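Cycloalternan-forming enzyme (Listeria monocytogenes serovar 1/2a, PDB 5F7U) belongs to glycosyl hydrolase family 31, with a TIM-barrel domain that holds bound glucose units, flanking beta domains and a family 6 carbohydrate-binding module. Local coordinates at residues A[358-363]-A[595-600]; A[396-401]-A[533-538]; A[582-587]-A[655-660]; A[625-630]-A[711-716]. The protein carries 1 engineered substitution. All blocks are in the same frame, centred on the assembly; numbering follows the deposited sequence.

Interaction 1: A[358-363]-A[595-600]. With GLC (alpha-D-glucopyranose), chain F.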
# COMPACT_ATOMS: atom_id res chain seq x y z
N THR A 358 -2.09 1.29 -13.19
CA THR A 358 -3.07 1.05 -14.26
C THR A 358 -4.45 0.82 -13.65
O THR A 358 -4.62 -0.11 -12.86
CB THR A 358 -2.67 -0.19 -15.10
OG1 THR A 358 -1.37 0.04 -15.65
CG2 THR A 358 -3.68 -0.45 -16.23
N LEU A 359 -5.43 1.64 -14.03
CA LEU A 359 -6.81 1.42 -13.55
C LEU A 359 -7.29 0.01 -13.85
O LEU A 359 -7.24 -0.45 -15.00
CB LEU A 359 -7.78 2.45 -14.14
CG LEU A 359 -9.24 2.32 -13.65
CD1 LEU A 359 -9.38 2.53 -12.15
CD2 LEU A 359 -10.10 3.30 -14.44
N LEU A 360 -7.79 -0.67 -12.83
CA LEU A 360 -8.38 -2.00 -12.98
C LEU A 360 -9.89 -1.90 -13.10
O LEU A 360 -10.45 -0.90 -12.64
CB LEU A 360 -8.01 -2.85 -11.75
CG LEU A 360 -6.50 -3.12 -11.55
CD1 LEU A 360 -6.34 -3.96 -10.30
CD2 LEU A 360 -5.84 -3.82 -12.75
N PRO A 361 -10.56 -2.91 -13.70
CA PRO A 361 -12.02 -2.90 -13.71
C PRO A 361 -12.63 -2.89 -12.32
O PRO A 361 -11.99 -3.33 -11.36
CB PRO A 361 -12.43 -4.17 -14.46
CG PRO A 361 -11.20 -4.91 -14.73
CD PRO A 361 -10.00 -4.11 -14.37
N LYS A 362 -13.87 -2.39 -12.24
CA LYS A 362 -14.56 -2.31 -10.96
C LYS A 362 -14.66 -3.63 -10.21
O LYS A 362 -14.62 -3.65 -8.98
CB LYS A 362 -15.95 -1.72 -11.16
CG LYS A 362 -16.61 -1.32 -9.84
CD LYS A 362 -17.59 -0.20 -10.10
CE LYS A 362 -19.01 -0.65 -10.12
NZ LYS A 362 -19.75 0.63 -10.45
N TRP A 363 -14.77 -4.74 -10.94
CA TRP A 363 -14.85 -6.04 -10.27
C TRP A 363 -13.68 -6.37 -9.36
O TRP A 363 -13.84 -7.09 -8.38
CB TRP A 363 -15.11 -7.19 -11.25
CG TRP A 363 -13.94 -7.67 -12.09
CD1 TRP A 363 -13.67 -7.33 -13.39
CD2 TRP A 363 -12.92 -8.61 -11.70
NE1 TRP A 363 -12.54 -7.98 -13.83
CE2 TRP A 363 -12.07 -8.79 -12.82
CE3 TRP A 363 -12.65 -9.33 -10.52
CZ2 TRP A 363 -10.95 -9.65 -12.79
CZ3 TRP A 363 -11.54 -10.19 -10.49
CH2 TRP A 363 -10.70 -10.34 -11.63
N SER A 595 1.12 -2.81 -12.81
CA SER A 595 0.65 -4.15 -13.20
C SER A 595 -0.18 -4.90 -12.14
O SER A 595 0.19 -6.00 -11.73
CB SER A 595 1.86 -4.99 -13.68
OG SER A 595 2.52 -4.33 -14.77
N GLY A 596 -1.29 -4.31 -11.72
CA GLY A 596 -2.31 -5.06 -10.96
C GLY A 596 -2.23 -4.99 -9.44
O GLY A 596 -1.67 -4.04 -8.88
N ILE A 597 -2.84 -5.97 -8.79
CA ILE A 597 -3.01 -5.99 -7.33
C ILE A 597 -1.77 -6.60 -6.68
O ILE A 597 -1.18 -7.54 -7.25
CB ILE A 597 -4.27 -6.81 -6.93
CG1 ILE A 597 -5.52 -6.08 -7.40
CG2 ILE A 597 -4.33 -7.05 -5.41
CD1 ILE A 597 -6.76 -6.93 -7.44
N TYR A 598 -1.38 -6.08 -5.51
CA TYR A 598 -0.33 -6.75 -4.70
C TYR A 598 -0.91 -7.13 -3.37
O TYR A 598 -1.55 -6.28 -2.73
CB TYR A 598 0.93 -5.84 -4.54
CG TYR A 598 1.60 -5.72 -5.87
CD1 TYR A 598 1.10 -4.82 -6.83
CD2 TYR A 598 2.63 -6.59 -6.25
CE1 TYR A 598 1.64 -4.76 -8.11
CE2 TYR A 598 3.17 -6.54 -7.53
CZ TYR A 598 2.68 -5.63 -8.45
OH TYR A 598 3.23 -5.56 -9.73
N TRP A 599 -0.73 -8.40 -2.96
CA TRP A 599 -1.15 -8.80 -1.59
C TRP A 599 0.05 -9.02 -0.69
O TRP A 599 1.14 -9.27 -1.18
CB TRP A 599 -2.11 -10.00 -1.60
CG TRP A 599 -1.48 -11.35 -1.45
CD1 TRP A 599 -1.41 -12.08 -0.30
CD2 TRP A 599 -0.84 -12.15 -2.47
NE1 TRP A 599 -0.79 -13.29 -0.55
CE2 TRP A 599 -0.42 -13.35 -1.86
CE3 TRP A 599 -0.61 -11.96 -3.84
CZ2 TRP A 599 0.25 -14.38 -2.56
CZ3 TRP A 599 0.03 -12.98 -4.56
CH2 TRP A 599 0.48 -14.17 -3.90
N SER A 600 -0.17 -8.88 0.62
CA SER A 600 0.92 -8.85 1.61
C SER A 600 1.56 -10.21 1.94
O SER A 600 2.41 -10.30 2.82
CB SER A 600 0.42 -8.14 2.87
OG SER A 600 -0.53 -8.95 3.54
C1 GLC F . 2.42 -19.17 -1.92
C2 GLC F . 1.40 -18.02 -1.77
C3 GLC F . 0.07 -18.47 -1.13
C4 GLC F . -0.50 -19.68 -1.88
C5 GLC F . 0.59 -20.73 -2.16
C6 GLC F . 0.12 -21.88 -3.04
O2 GLC F . 2.01 -16.89 -1.13
O3 GLC F . -0.91 -17.41 -1.16
O4 GLC F . -1.56 -20.28 -1.12
O5 GLC F . 1.80 -20.19 -2.73
O6 GLC F . 1.18 -22.85 -3.04
O HOH W 1 -2.73 -1.84 -11.84
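Leu360 reaches across to Gly596 and Ile597 at the entry to strand 597-599, the sixth strand of the TIM barrel. Both of its methyls take part. CD1 packs on Ile597, 3.7 Å from CG1 and 4.1 Å from CD1 of that side chain, while CD2 rests over the backbone 4.1 Å from Gly596 CA. With CG opposite the carbonyl carbon (chi1 -63°), the fork of Leu360 points at the start of the strand, one methyl to each residue.

Beside this apolar patch, one water joins the two backbones: it donates to Thr358 O at 2.8 Å and accepts from Gly596 N at 2.9 Å. At the backbone angles of Gly596 (phi 95°) a CB would press on the carbonyl O of Ser595, so the lack of a side chain suits the turn into the strand.

Further out, Thr358 OG1 is hydrogen-bonded to Lys594 O, a second tie between the same two parts of the chain. Phe571 of helix 555-577 packs on Leu360, and Leu360 O accepts from Tyr706 OH. At the far end of the strand, Trp599 forms a cation-pi pair with Lys535 and turns its indole edge to the chain F glucose, Trp599 CZ2 lying 3.4 Å from O2 of that sugar.

Interaction 2: A[396-401]-A[533-538]. Engineered in segment 533-538: Asn537 (natural residue Asp). With GLC (alpha-D-glucopyranose), chain F; GLC (alpha-D-glucopyranose), chain B.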
# COMPACT_ATOMS: atom_id res chain seq x y z
N GLY A 396 -14.72 -11.60 -7.15
CA GLY A 396 -13.47 -12.24 -7.56
C GLY A 396 -13.36 -13.65 -7.03
O GLY A 396 -13.86 -13.95 -5.95
N PHE A 397 -12.69 -14.52 -7.78
CA PHE A 397 -12.59 -15.93 -7.45
C PHE A 397 -11.20 -16.40 -7.85
O PHE A 397 -10.72 -16.11 -8.96
CB PHE A 397 -13.67 -16.74 -8.19
CG PHE A 397 -13.90 -18.12 -7.63
CD1 PHE A 397 -13.03 -19.18 -7.92
CD2 PHE A 397 -15.02 -18.38 -6.83
CE1 PHE A 397 -13.25 -20.45 -7.38
CE2 PHE A 397 -15.25 -19.65 -6.29
CZ PHE A 397 -14.36 -20.69 -6.57
N VAL A 398 -10.52 -17.10 -6.95
CA VAL A 398 -9.15 -17.53 -7.25
C VAL A 398 -9.11 -19.05 -7.19
O VAL A 398 -9.67 -19.64 -6.28
CB VAL A 398 -8.12 -16.97 -6.24
CG1 VAL A 398 -6.70 -17.42 -6.61
CG2 VAL A 398 -8.20 -15.44 -6.15
N LEU A 399 -8.44 -19.67 -8.17
CA LEU A 399 -8.09 -21.09 -8.07
C LEU A 399 -6.59 -21.25 -8.04
O LEU A 399 -5.90 -20.75 -8.92
CB LEU A 399 -8.66 -21.92 -9.24
CG LEU A 399 -10.14 -22.28 -9.15
CD1 LEU A 399 -10.48 -23.07 -10.40
CD2 LEU A 399 -10.40 -23.13 -7.90
N GLU A 400 -6.11 -21.98 -7.03
CA GLU A 400 -4.70 -22.29 -6.92
C GLU A 400 -4.42 -23.72 -7.29
O GLU A 400 -3.54 -23.98 -8.14
CB GLU A 400 -4.19 -22.00 -5.51
CG GLU A 400 -4.27 -20.53 -5.15
CD GLU A 400 -3.44 -20.15 -3.94
OE1 GLU A 400 -3.25 -21.01 -3.04
OE2 GLU A 400 -2.99 -18.99 -3.90
N GLN A 401 -5.16 -24.64 -6.69
CA GLN A 401 -4.93 -26.06 -6.85
C GLN A 401 -5.73 -26.59 -8.06
O GLN A 401 -6.59 -27.48 -7.95
CB GLN A 401 -5.27 -26.78 -5.54
CG GLN A 401 -4.57 -28.12 -5.42
CD GLN A 401 -4.83 -28.87 -4.12
OE1 GLN A 401 -4.48 -30.04 -4.05
NE2 GLN A 401 -5.46 -28.24 -3.13
N GLY A 533 -7.71 -13.57 -15.54
CA GLY A 533 -6.39 -13.11 -15.14
C GLY A 533 -5.64 -14.18 -14.39
O GLY A 533 -6.06 -15.33 -14.35
N PHE A 534 -4.52 -13.79 -13.81
CA PHE A 534 -3.62 -14.72 -13.15
C PHE A 534 -3.20 -14.22 -11.79
O PHE A 534 -2.97 -13.01 -11.59
CB PHE A 534 -2.35 -14.91 -13.98
CG PHE A 534 -2.59 -15.49 -15.34
CD1 PHE A 534 -2.84 -16.85 -15.49
CD2 PHE A 534 -2.58 -14.67 -16.48
CE1 PHE A 534 -3.05 -17.41 -16.77
CE2 PHE A 534 -2.81 -15.21 -17.76
CZ PHE A 534 -3.03 -16.59 -17.90
N LYS A 535 -3.07 -15.16 -10.86
CA LYS A 535 -2.40 -14.90 -9.59
C LYS A 535 -0.95 -15.31 -9.75
O LYS A 535 -0.59 -16.48 -9.59
CB LYS A 535 -3.08 -15.62 -8.41
CG LYS A 535 -2.37 -15.38 -7.05
CD LYS A 535 -3.16 -16.04 -5.90
CE LYS A 535 -2.48 -15.71 -4.57
NZ LYS A 535 -3.20 -16.32 -3.39
N THR A 536 -0.13 -14.32 -10.10
CA THR A 536 1.28 -14.54 -10.40
C THR A 536 2.10 -14.47 -9.12
O THR A 536 2.46 -13.39 -8.66
CB THR A 536 1.78 -13.56 -11.47
OG1 THR A 536 1.11 -12.31 -11.31
CG2 THR A 536 1.45 -14.10 -12.85
N ASN A 537 2.33 -15.63 -8.54
CA ASN A 537 3.06 -15.78 -7.30
C ASN A 537 4.55 -15.94 -7.55
O ASN A 537 4.98 -16.23 -8.65
CB ASN A 537 2.58 -17.05 -6.60
CG ASN A 537 2.50 -16.89 -5.11
OD1 ASN A 537 3.35 -16.28 -4.47
ND2 ASN A 537 1.42 -17.40 -4.55
N GLY A 538 5.33 -15.79 -6.48
CA GLY A 538 6.77 -15.95 -6.55
C GLY A 538 7.46 -14.81 -7.28
O GLY A 538 6.93 -13.69 -7.39
C1 GLC F . 2.42 -19.17 -1.92
C2 GLC F . 1.40 -18.02 -1.77
C3 GLC F . 0.07 -18.47 -1.13
C4 GLC F . -0.50 -19.68 -1.88
C5 GLC F . 0.59 -20.73 -2.16
C6 GLC F . 0.12 -21.88 -3.04
O2 GLC F . 2.01 -16.89 -1.13
O3 GLC F . -0.91 -17.41 -1.16
O4 GLC F . -1.56 -20.28 -1.12
O5 GLC F . 1.80 -20.19 -2.73
O6 GLC F . 1.18 -22.85 -3.04
C1 GLC B . 0.66 -24.19 -2.86
C2 GLC B . 1.82 -25.19 -2.75
C3 GLC B . 2.45 -25.46 -4.13
C4 GLC B . 1.38 -25.85 -5.15
C5 GLC B . 0.33 -24.74 -5.20
C6 GLC B . -0.77 -24.94 -6.23
O2 GLC B . 2.84 -24.67 -1.90
O3 GLC B . 3.43 -26.50 -4.03
O4 GLC B . 2.00 -26.03 -6.43
O5 GLC B . -0.26 -24.58 -3.89
O6 GLC B . -1.60 -26.03 -5.82
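Glu400 and Lys535 meet in a salt bridge in the barrel of this family 31 domain, with Lys535 NZ 2.7 Å from Glu400 OE2 and arriving nearly in line with the carboxylate's C-O bond. Lys535 gets there by being fully stretched: CG lies opposite the backbone N (chi1 179°) and every later torsion is also trans.

The same two residues also form hydrogen bonds to the chain F glucose. Its O4 donates to Glu400 OE1 at 2.7 Å, and OE1 has a second partner in Asn372 ND2. The two carboxylate oxygens are thus divided, one for the lysine, the other for the sugar and the asparagine, which should hold the carboxylate in one rotation. Lys535 NZ adds a weak, long bond of 3.4 Å to O3 of the same glucose. Asn537 is engineered in place of the natural aspartate, and its fit against that sugar is doubtful because the two are modelled too close. Its OD1 accepts from Gly538 N at 2.9 Å, in the carbonyl plane and on a lone pair, though the N-H is bent to 136°.

The apolar contribution is small: Val398 CG1 touches Lys535 CD at 3.9 Å, the two side chains crossing at about a right angle.

Strands 396-399 and 534-536 are the second and fourth of the barrel, with strand 452-457 between them. Its Trp456 touches both Glu400 and Asn537. Outside the barrel, helix 377-389 packs on Phe397 and Leu399, and helix 555-577 on Phe534 and Thr536.

Interaction 3: A[582-587]-A[655-660]. With GLC (alpha-D-glucopyranose), chain C; GLC (alpha-D-glucopyranose), chain F.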
# COMPACT_ATOMS: atom_id res chain seq x y z
N VAL A 582 -7.24 -9.11 -14.66
CA VAL A 582 -6.54 -8.50 -13.52
C VAL A 582 -5.47 -9.47 -13.03
O VAL A 582 -5.74 -10.66 -12.93
CB VAL A 582 -7.56 -8.25 -12.39
CG1 VAL A 582 -6.88 -7.80 -11.09
CG2 VAL A 582 -8.57 -7.20 -12.83
N SER A 583 -4.27 -8.95 -12.70
CA SER A 583 -3.25 -9.74 -11.99
C SER A 583 -3.29 -9.52 -10.48
O SER A 583 -3.68 -8.45 -10.01
CB SER A 583 -1.86 -9.38 -12.50
OG SER A 583 -1.71 -9.79 -13.85
N PHE A 584 -2.82 -10.54 -9.74
CA PHE A 584 -2.84 -10.54 -8.28
C PHE A 584 -1.48 -11.14 -7.93
O PHE A 584 -1.23 -12.33 -8.21
CB PHE A 584 -4.03 -11.42 -7.85
CG PHE A 584 -4.45 -11.26 -6.42
CD1 PHE A 584 -3.74 -11.90 -5.39
CD2 PHE A 584 -5.62 -10.53 -6.10
CE1 PHE A 584 -4.14 -11.79 -4.05
CE2 PHE A 584 -6.02 -10.42 -4.75
CZ PHE A 584 -5.27 -11.05 -3.73
N SER A 585 -0.58 -10.33 -7.37
CA SER A 585 0.85 -10.72 -7.22
C SER A 585 1.40 -10.29 -5.87
O SER A 585 0.73 -9.54 -5.15
CB SER A 585 1.69 -10.06 -8.31
OG SER A 585 1.13 -10.32 -9.59
N ARG A 586 2.59 -10.78 -5.50
CA ARG A 586 3.16 -10.36 -4.21
C ARG A 586 4.49 -9.64 -4.28
O ARG A 586 4.82 -8.89 -3.35
CB ARG A 586 3.25 -11.52 -3.22
CG ARG A 586 4.22 -12.59 -3.63
CD ARG A 586 4.35 -13.65 -2.55
NE ARG A 586 5.54 -14.43 -2.88
CZ ARG A 586 5.79 -15.66 -2.46
NH1 ARG A 586 4.92 -16.32 -1.67
NH2 ARG A 586 6.93 -16.23 -2.84
N SER A 587 5.25 -9.85 -5.36
CA SER A 587 6.64 -9.40 -5.40
C SER A 587 6.87 -8.34 -6.45
O SER A 587 6.25 -8.38 -7.51
CB SER A 587 7.57 -10.57 -5.70
OG SER A 587 8.93 -10.14 -5.55
N ALA A 655 -10.44 -1.51 2.98
CA ALA A 655 -9.08 -1.48 2.44
C ALA A 655 -9.15 -1.52 0.92
O ALA A 655 -10.25 -1.71 0.36
CB ALA A 655 -8.24 -2.62 3.02
N PRO A 656 -8.02 -1.26 0.21
CA PRO A 656 -8.12 -1.11 -1.25
C PRO A 656 -8.69 -2.36 -1.94
O PRO A 656 -9.57 -2.23 -2.79
CB PRO A 656 -6.67 -0.85 -1.68
CG PRO A 656 -6.06 -0.18 -0.48
CD PRO A 656 -6.65 -0.94 0.69
N ILE A 657 -8.22 -3.54 -1.54
CA ILE A 657 -8.67 -4.82 -2.11
C ILE A 657 -9.04 -5.76 -0.97
O ILE A 657 -8.24 -5.97 -0.04
CB ILE A 657 -7.58 -5.50 -3.00
CG1 ILE A 657 -7.04 -4.58 -4.12
CG2 ILE A 657 -8.05 -6.86 -3.54
CD1 ILE A 657 -8.04 -4.22 -5.22
N MET A 658 -10.25 -6.32 -1.03
CA MET A 658 -10.79 -7.19 0.01
C MET A 658 -10.74 -8.64 -0.48
O MET A 658 -11.29 -8.95 -1.55
CB MET A 658 -12.24 -6.80 0.33
CG MET A 658 -12.82 -7.52 1.54
SD MET A 658 -14.58 -7.17 1.71
CE MET A 658 -14.82 -7.97 3.30
N GLN A 659 -10.07 -9.52 0.28
CA GLN A 659 -9.82 -10.90 -0.19
C GLN A 659 -9.62 -11.84 0.99
O GLN A 659 -8.81 -11.53 1.88
CB GLN A 659 -8.54 -10.93 -1.07
CG GLN A 659 -8.16 -12.29 -1.70
CD GLN A 659 -6.91 -12.94 -1.12
OE1 GLN A 659 -6.40 -13.91 -1.71
NE2 GLN A 659 -6.39 -12.44 0.01
N PHE A 660 -10.34 -12.96 1.02
CA PHE A 660 -10.02 -14.05 1.98
C PHE A 660 -9.31 -15.19 1.28
O PHE A 660 -9.50 -15.40 0.07
CB PHE A 660 -11.25 -14.53 2.83
CG PHE A 660 -12.33 -15.25 2.05
CD1 PHE A 660 -12.17 -16.59 1.65
CD2 PHE A 660 -13.55 -14.60 1.75
CE1 PHE A 660 -13.18 -17.26 0.95
CE2 PHE A 660 -14.57 -15.26 1.04
CZ PHE A 660 -14.39 -16.60 0.66
C1 GLC C . 6.18 -21.87 0.93
C2 GLC C . 6.45 -20.95 -0.27
C3 GLC C . 5.35 -19.89 -0.43
C4 GLC C . 3.98 -20.55 -0.59
C5 GLC C . 3.76 -21.48 0.62
C6 GLC C . 2.48 -22.29 0.55
O1 GLC C . 6.38 -21.16 2.16
O2 GLC C . 7.71 -20.31 -0.08
O3 GLC C . 5.67 -19.04 -1.53
O4 GLC C . 2.91 -19.57 -0.61
O5 GLC C . 4.84 -22.41 0.87
O6 GLC C . 1.62 -21.66 1.51
C1 GLC F . 2.42 -19.17 -1.92
C2 GLC F . 1.40 -18.02 -1.77
C3 GLC F . 0.07 -18.47 -1.13
C4 GLC F . -0.50 -19.68 -1.88
C5 GLC F . 0.59 -20.73 -2.16
C6 GLC F . 0.12 -21.88 -3.04
O2 GLC F . 2.01 -16.89 -1.13
O3 GLC F . -0.91 -17.41 -1.16
O4 GLC F . -1.56 -20.28 -1.12
O5 GLC F . 1.80 -20.19 -2.73
O6 GLC F . 1.18 -22.85 -3.04
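Gln659 NE2 is gripped by two acceptors, Asp631 OD1 and the backbone O of Trp630, and the amide so held lies against the outer end of the Phe584 ring. Phe584 CZ does most of the touching: it is 3.6 Å from Gln659 CD and 3.7 Å from Gln659 OE1. Ring and amide planes stand 39° apart, so the groups lean on each other without stacking. Gln659 CG, opposite its backbone N, also comes 3.7 Å from Phe584 CZ; the bend at chi2 (-110°) then turns the amide onto the ring.

The apolar partner is Ile657, whose CG2 approaches Phe584 CE2 at 4.3 Å, a looser contact. Trp368 and Trp599 also meet the Phe584 ring, which therefore sits in an aromatic cluster.

Two residues beyond Phe584, Arg586 serves the bound sugars. Its NH1 donates to O3 of the chain C glucose at 2.8 Å with an N-H...O angle of 157°, and more weakly to O2 of the chain F glucose at 3.0 Å. Both oxygens lie near the guanidinium plane, at its edge. A salt bridge from Arg586 NE to Glu540 OE1 also holds the group and probably steadies its orientation.

Strands 584-585 and 657-660 are the fifth and eighth of eight parallel strands, not neighbours. Side chains meeting in this way through the barrel interior, beneath a sugar pocket at the C-terminal ends of the strands, mark the TIM-barrel fold.

Interaction 4: A[625-630]-A[711-716]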
# COMPACT_ATOMS: atom_id res chain seq x y z
N VAL A 625 2.17 1.88 -4.41
CA VAL A 625 1.44 0.61 -4.63
C VAL A 625 0.12 0.76 -3.86
O VAL A 625 0.05 0.53 -2.65
CB VAL A 625 2.26 -0.62 -4.18
CG1 VAL A 625 1.46 -1.91 -4.35
CG2 VAL A 625 3.55 -0.71 -5.00
N SER A 626 -0.91 1.17 -4.59
CA SER A 626 -2.19 1.56 -4.01
C SER A 626 -3.18 0.41 -4.00
O SER A 626 -3.97 0.29 -3.07
CB SER A 626 -2.75 2.72 -4.86
OG SER A 626 -4.05 3.13 -4.46
N TYR A 627 -3.15 -0.43 -5.04
CA TYR A 627 -4.13 -1.53 -5.15
C TYR A 627 -3.59 -2.72 -4.37
O TYR A 627 -3.07 -3.69 -4.94
CB TYR A 627 -4.40 -1.91 -6.60
CG TYR A 627 -5.01 -0.81 -7.46
CD1 TYR A 627 -5.55 0.38 -6.89
CD2 TYR A 627 -5.03 -0.95 -8.84
CE1 TYR A 627 -6.09 1.37 -7.72
CE2 TYR A 627 -5.58 0.02 -9.67
CZ TYR A 627 -6.11 1.17 -9.11
OH TYR A 627 -6.63 2.13 -9.97
N TRP A 628 -3.72 -2.60 -3.05
CA TRP A 628 -3.08 -3.51 -2.11
C TRP A 628 -4.13 -4.37 -1.39
O TRP A 628 -5.17 -3.86 -0.97
CB TRP A 628 -2.23 -2.70 -1.12
CG TRP A 628 -1.62 -3.51 0.01
CD1 TRP A 628 -0.37 -4.06 0.05
CD2 TRP A 628 -2.24 -3.82 1.26
NE1 TRP A 628 -0.17 -4.71 1.23
CE2 TRP A 628 -1.31 -4.59 1.99
CE3 TRP A 628 -3.50 -3.53 1.83
CZ2 TRP A 628 -1.58 -5.05 3.29
CZ3 TRP A 628 -3.79 -4.02 3.11
CH2 TRP A 628 -2.82 -4.75 3.83
N ALA A 629 -3.80 -5.66 -1.24
CA ALA A 629 -4.66 -6.63 -0.56
C ALA A 629 -3.89 -7.31 0.56
O ALA A 629 -2.67 -7.26 0.60
CB ALA A 629 -5.13 -7.70 -1.53
N TRP A 630 -4.64 -8.01 1.41
CA TRP A 630 -4.05 -8.96 2.35
C TRP A 630 -5.01 -10.12 2.50
O TRP A 630 -6.19 -10.00 2.14
CB TRP A 630 -3.76 -8.28 3.71
CG TRP A 630 -4.99 -7.83 4.48
CD1 TRP A 630 -5.97 -6.95 4.05
CD2 TRP A 630 -5.35 -8.20 5.81
NE1 TRP A 630 -6.93 -6.79 5.03
CE2 TRP A 630 -6.57 -7.53 6.13
CE3 TRP A 630 -4.76 -9.03 6.78
CZ2 TRP A 630 -7.22 -7.68 7.38
CZ3 TRP A 630 -5.40 -9.17 8.04
CH2 TRP A 630 -6.62 -8.50 8.31
N ASP A 711 -8.59 7.89 -9.13
CA ASP A 711 -7.73 8.98 -8.66
C ASP A 711 -6.29 8.51 -8.42
O ASP A 711 -5.34 9.27 -8.62
CB ASP A 711 -8.28 9.64 -7.40
CG ASP A 711 -7.77 11.07 -7.22
OD1 ASP A 711 -7.68 11.82 -8.22
OD2 ASP A 711 -7.48 11.46 -6.07
N THR A 712 -6.13 7.26 -8.00
CA THR A 712 -4.78 6.67 -7.93
C THR A 712 -4.13 6.66 -9.31
O THR A 712 -2.97 7.06 -9.48
CB THR A 712 -4.81 5.23 -7.40
OG1 THR A 712 -5.26 5.23 -6.04
CG2 THR A 712 -3.39 4.62 -7.47
N ALA A 713 -4.87 6.16 -10.29
CA ALA A 713 -4.34 5.96 -11.64
C ALA A 713 -4.03 7.30 -12.30
O ALA A 713 -3.01 7.43 -12.99
CB ALA A 713 -5.31 5.14 -12.49
N ASP A 714 -4.90 8.28 -12.08
CA ASP A 714 -4.76 9.60 -12.71
C ASP A 714 -3.79 10.53 -11.96
O ASP A 714 -2.97 11.23 -12.59
CB ASP A 714 -6.12 10.29 -12.83
CG ASP A 714 -7.01 9.65 -13.88
OD1 ASP A 714 -6.55 8.81 -14.69
OD2 ASP A 714 -8.21 10.00 -13.90
N ASN A 715 -3.90 10.56 -10.63
CA ASN A 715 -3.26 11.59 -9.81
C ASN A 715 -2.29 11.09 -8.76
O ASN A 715 -1.78 11.87 -7.95
CB ASN A 715 -4.34 12.46 -9.18
CG ASN A 715 -5.23 13.11 -10.23
OD1 ASN A 715 -4.74 13.62 -11.24
ND2 ASN A 715 -6.53 13.03 -10.02
N GLY A 716 -2.01 9.79 -8.78
CA GLY A 716 -1.04 9.20 -7.86
C GLY A 716 -1.41 9.18 -6.39
O GLY A 716 -0.55 8.94 -5.53
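Ser626 OG donates a hydrogen bond to Thr712 OG1, 2.9 Å away, as the chain before barrel strand 628-631 meets the end of helix 702-715. The bond is part of a longer polar relay: Ser626 OG is also bonded to Met719 N, and Thr712 OG1 to Lys717 O. The two buried hydroxyls thereby tie the chain before the strand to the helix end and to the residues that follow it. Ser626 OG is swung opposite its own backbone nitrogen (chi1 175°), toward the helix.

Van der Waals contact beside the bond is tight, Ser626 CB lying only 3.3 Å from Thr712 CG2. Tyr627 and Thr712 lie alongside, pointing in opposite directions, with Tyr627 CE1 4.1 Å from Thr712 CB, and Tyr627 OH comes within 4.1 Å of Ala713 CB. That hydroxyl is hydrogen-bonded to Ala709 O, one turn back along the helix.

Backbone bonds shape both partners. Tyr627 is the centre of an inverse gamma turn, with a weak Trp628 N to Ser626 O bond of 2.9 Å. On the other side, Gly716 N reaches Thr712 O at 3.0 Å as the chain leaves the helix with positive phi.

Around the contact, Phe365 meets the Tyr627 ring edge-to-face, Thr357 packs on Tyr627 and Thr712, and helix 607-622 backs Val625 through Ala620, while strand 597-599 runs alongside strand 628-631.

Overall arrangement
All four contacts are buried, and each involves the eight-stranded parallel barrel. Interactions 2 and 3 join strands that are not neighbours, and their segments, like strand 597-599 of interaction 1, reach the chain F glucose. Interaction 2 is ionic, whereas interaction 3 sets a glutamine amide and an isoleucine against a phenylalanine ring, the charge of Arg586 being shared between Glu540 and the sugars. Interactions 1 and 4 instead lie at the starts of strands, where loop and helix meet the barrel through methyls, a water or hydroxyls. Backbone bonds link strand 597-599 of interaction 1 to strand 584-585 of interaction 3 and to strand 628-631 of interaction 4. Interactions 2 and 4, with centres about 20 Å apart, do not touch.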